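Local coordinates for transketolase (Campylobacter jejuni, PDB 3L84), which belongs to the transketolase family, with two domains of the thiamine diphosphate-binding type followed by a transketolase-like C-terminal domain, at residues Asn349-Ala352 / Lys353-Gly357; Lys314-Leu317 / Glu318-Asn322. All coordinates share one frame; numbering follows the deposited sequence.

Interaction 1: residues Asn349-Ala352 / Lys353-Gly357; sequences NVLA and KNLEG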
# COMPACT_ATOMS: atom_id res chain seq x y z
N ASN A 349 26.55 -6.79 3.03
CA ASN A 349 27.58 -7.69 2.50
C ASN A 349 28.30 -8.50 3.57
O ASN A 349 28.52 -9.69 3.38
CB ASN A 349 28.55 -6.89 1.63
CG ASN A 349 28.05 -6.74 0.21
OD1 ASN A 349 28.37 -7.54 -0.65
ND2 ASN A 349 27.19 -5.76 -0.02
N VAL A 350 28.62 -7.90 4.71
CA VAL A 350 29.23 -8.64 5.82
C VAL A 350 28.26 -9.70 6.34
O VAL A 350 28.65 -10.84 6.62
CB VAL A 350 29.62 -7.67 6.95
CG1 VAL A 350 29.97 -8.41 8.23
CG2 VAL A 350 30.82 -6.79 6.52
N LEU A 351 26.98 -9.35 6.46
CA LEU A 351 25.99 -10.31 6.95
C LEU A 351 25.84 -11.47 6.00
O LEU A 351 25.82 -12.64 6.44
CB LEU A 351 24.64 -9.63 7.22
CG LEU A 351 24.67 -8.59 8.36
CD1 LEU A 351 23.32 -7.86 8.47
CD2 LEU A 351 25.02 -9.26 9.64
N ALA A 352 25.78 -11.19 4.71
CA ALA A 352 25.63 -12.26 3.72
C ALA A 352 26.86 -13.16 3.72
O ALA A 352 26.71 -14.36 3.47
CB ALA A 352 25.39 -11.66 2.33
N LYS A 353 28.05 -12.63 3.96
CA LYS A 353 29.27 -13.44 4.01
C LYS A 353 29.29 -14.34 5.23
O LYS A 353 29.84 -15.46 5.16
CB LYS A 353 30.51 -12.55 4.02
CG LYS A 353 30.73 -11.92 2.69
CD LYS A 353 31.94 -11.00 2.71
CE LYS A 353 31.65 -9.69 1.97
NZ LYS A 353 31.96 -8.43 2.79
N ASN A 354 28.75 -13.87 6.35
CA ASN A 354 28.81 -14.58 7.63
C ASN A 354 27.64 -15.53 7.87
O ASN A 354 27.76 -16.44 8.68
CB ASN A 354 28.87 -13.59 8.81
CG ASN A 354 30.26 -13.03 9.07
OD1 ASN A 354 31.05 -13.61 9.82
ND2 ASN A 354 30.58 -11.92 8.44
N LEU A 355 26.53 -15.34 7.16
CA LEU A 355 25.30 -16.06 7.45
C LEU A 355 24.82 -16.72 6.17
O LEU A 355 24.35 -16.05 5.24
CB LEU A 355 24.24 -15.09 7.99
CG LEU A 355 24.55 -14.43 9.32
CD1 LEU A 355 23.62 -13.28 9.58
CD2 LEU A 355 24.55 -15.40 10.50
N GLU A 356 24.91 -18.04 6.10
CA GLU A 356 24.55 -18.74 4.89
C GLU A 356 23.08 -18.59 4.49
O GLU A 356 22.75 -18.72 3.32
CB GLU A 356 24.95 -20.22 5.01
CG GLU A 356 26.47 -20.42 4.92
CD GLU A 356 26.97 -21.68 5.59
OE1 GLU A 356 26.64 -21.88 6.76
OE2 GLU A 356 27.73 -22.47 4.95
N GLY A 357 22.21 -18.29 5.46
CA GLY A 357 20.81 -18.10 5.18
C GLY A 357 20.36 -16.65 5.00
O GLY A 357 19.16 -16.43 4.81
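Lys-353 lies back along the last turn of its helix, over the backbone carbonyl of Asn-349. Its backbone N donates to that same oxygen, Asn-349 O, at 3.0 Å, and its aliphatic chain follows: Lys-353 CG sits 3.2 Å from Asn-349 O, and bends at chi3 (-137°) and chi4 carry the ammonium alongside the previous turn, Lys-353 NZ 3.9 Å from Asn-349 CB. One residue on, Val-350 O takes two N-H groups of Asn-354, from opposite faces of its carbonyl plane. Asn-354 N is 3.0 Å from Val-350 O, whereas Asn-354 ND2 comes closer, at 2.9 Å, in a nearly straight bond (174°) that lies in the plane of its own amide but rises above the carbonyl plane. With CG beside its own backbone N (chi1 -81°), the Asn-354 amide runs side by side with Val-350, Asn-354 ND2 being 3.6 Å from Val-350 CG1. Leu-355 is where helical geometry ends; its N makes a weak bond to Leu-351 O, while its CD1 meets CD2 of Leu-351 at 4.3 Å. Asn-354 thus gives the C-terminal turn of helix 340-354 a side-chain donor as the backbone pattern weakens. On the buried side of this turn, Leu-351 packs against Trp-483 and Leu-487 of helix 476-488 and, with Ala-352, against Phe-358 of strand 358-362, the strand of the six-stranded parallel sheet that follows the helix.

Interaction 2: residues Lys314-Leu317 / Glu318-Asn322; sequences KELL and ERLLN. With ACT (acetate ion), chain D.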
# COMPACT_ATOMS: atom_id res chain seq x y z
N LYS A 314 24.68 -31.97 6.77
CA LYS A 314 24.28 -31.90 8.19
C LYS A 314 24.78 -30.66 8.91
O LYS A 314 24.03 -30.02 9.65
CB LYS A 314 24.73 -33.14 8.98
CG LYS A 314 24.00 -34.39 8.65
CD LYS A 314 24.49 -35.57 9.52
CE LYS A 314 25.91 -36.03 9.21
NZ LYS A 314 26.00 -36.72 7.89
N GLU A 315 26.07 -30.37 8.75
CA GLU A 315 26.66 -29.23 9.44
C GLU A 315 26.09 -27.93 8.88
O GLU A 315 25.83 -27.00 9.63
CB GLU A 315 28.20 -29.23 9.35
CG GLU A 315 28.89 -30.36 10.16
CD GLU A 315 30.40 -30.17 10.34
OE1 GLU A 315 30.93 -29.03 10.20
OE2 GLU A 315 31.06 -31.17 10.67
N LEU A 316 25.89 -27.87 7.57
CA LEU A 316 25.29 -26.68 6.97
C LEU A 316 23.89 -26.44 7.55
O LEU A 316 23.58 -25.33 7.94
CB LEU A 316 25.21 -26.83 5.46
CG LEU A 316 24.40 -25.76 4.72
CD1 LEU A 316 24.92 -24.36 5.02
CD2 LEU A 316 24.36 -26.02 3.23
N LEU A 317 23.06 -27.47 7.60
CA LEU A 317 21.72 -27.30 8.11
C LEU A 317 21.79 -26.82 9.56
O LEU A 317 21.06 -25.92 9.93
CB LEU A 317 20.88 -28.57 7.95
CG LEU A 317 19.47 -28.48 8.53
CD1 LEU A 317 18.70 -27.32 7.93
CD2 LEU A 317 18.71 -29.80 8.33
N GLU A 318 22.69 -27.38 10.36
CA GLU A 318 22.82 -26.92 11.74
C GLU A 318 23.23 -25.45 11.85
O GLU A 318 22.72 -24.75 12.72
CB GLU A 318 23.74 -27.84 12.56
CG GLU A 318 23.00 -29.11 12.99
CD GLU A 318 21.86 -28.80 14.01
OE1 GLU A 318 20.68 -29.10 13.74
OE2 GLU A 318 22.14 -28.20 15.07
N ARG A 319 24.13 -24.99 10.98
CA ARG A 319 24.47 -23.57 10.96
C ARG A 319 23.28 -22.71 10.58
O ARG A 319 23.10 -21.62 11.13
CB ARG A 319 25.65 -23.29 10.03
CG ARG A 319 26.96 -23.92 10.48
CD ARG A 319 28.14 -23.40 9.69
NE ARG A 319 28.08 -23.69 8.27
CZ ARG A 319 28.52 -24.79 7.69
NH1 ARG A 319 29.05 -25.79 8.39
NH2 ARG A 319 28.43 -24.94 6.36
N LEU A 320 22.49 -23.15 9.61
CA LEU A 320 21.33 -22.38 9.19
C LEU A 320 20.29 -22.28 10.29
O LEU A 320 19.62 -21.26 10.44
CB LEU A 320 20.72 -23.01 7.94
CG LEU A 320 21.52 -22.93 6.67
CD1 LEU A 320 20.97 -23.89 5.65
CD2 LEU A 320 21.55 -21.50 6.12
N LEU A 321 20.15 -23.35 11.07
CA LEU A 321 19.16 -23.39 12.14
C LEU A 321 19.65 -22.65 13.39
O LEU A 321 18.84 -22.26 14.20
CB LEU A 321 18.82 -24.84 12.51
CG LEU A 321 18.07 -25.63 11.43
CD1 LEU A 321 17.99 -27.08 11.85
CD2 LEU A 321 16.69 -25.08 11.21
N ASN A 322 20.96 -22.45 13.51
CA ASN A 322 21.59 -21.89 14.71
C ASN A 322 22.60 -20.80 14.36
O ASN A 322 23.80 -20.94 14.62
CB ASN A 322 22.30 -23.01 15.45
CG ASN A 322 21.36 -24.06 15.94
OD1 ASN A 322 20.66 -23.84 16.94
ND2 ASN A 322 21.31 -25.22 15.26
C ACT D . 28.01 -33.34 7.48
O ACT D . 28.06 -32.08 7.28
OXT ACT D . 27.19 -33.97 6.75
CH3 ACT D . 28.77 -34.03 8.58
O HOH W 1 29.51 -26.10 11.35
O HOH W 2 30.74 -27.96 7.30
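An acetate ion, probably from the crystallisation liquor, occupies the N-terminal end of helix 314-321. One oxygen, O, accepts from Glu-315 N at 3.0 Å and nearly straight (168°); the other, OXT, accepts from Lys-314 N at 3.2 Å and, weakly, from Lys-314 NZ, which also bonds to the backbone oxygens of Glu-309 and Ser-311. A turn further on, Arg-319 folds back over the helix. Its bend at chi3 (-62°) sets one face of the Arg-319 guanidinium over Leu-316 CA, which lies 3.6 Å from its plane and toward the rim; Arg-319 NH2 is 3.8 Å from Leu-316 CD1. The carboxylate of Glu-315 stands almost perpendicular to this guanidinium, and Glu-315 OE1 stays 4.2 Å from Arg-319 NH1, too far for a direct salt bridge; two waters bridge the pair instead, one bonding OE1 only weakly. Two leucine pairs also touch: Leu-316 CG meets Leu-320 CD1 at 4.0 Å, and Leu-317 CG meets Leu-321 CD1. At the far end, Asn-322 ND2 donates to a lone pair of Glu-318 O, 2.9 Å away. An anion bound by the first N-H groups is consistent with the partial positive charge of a helix N-terminus, probably strengthened by Lys-314, while Arg-319 pairs directly with Glu-356 and reaches Glu-315 through water.

In the fold
Interactions 1 and 2 lie on successive helices, 340-354 and 314-321, the former in the pyrimidine-binding domain and the latter in the thiamine diphosphate-binding domain; their centres are about 14 Å apart. They meet directly: Glu-356, just beyond helix 340-354, forms a salt bridge with Arg-319, Glu-356 OE1 to Arg-319 NE 2.8 Å, and Leu-320 CD2 packs 3.3 Å from Gly-357 N. Interaction 1 is the more buried, set against a sheet strand and another helix, and relies on amide and backbone bonds. Interaction 2 has more exposed residues, and charges, water and a bound ion dominate its outer side. The C-terminal ends are alike: an asparagine amide, at the last residue of one helix and just past the other, donates to the carbonyl four residues back.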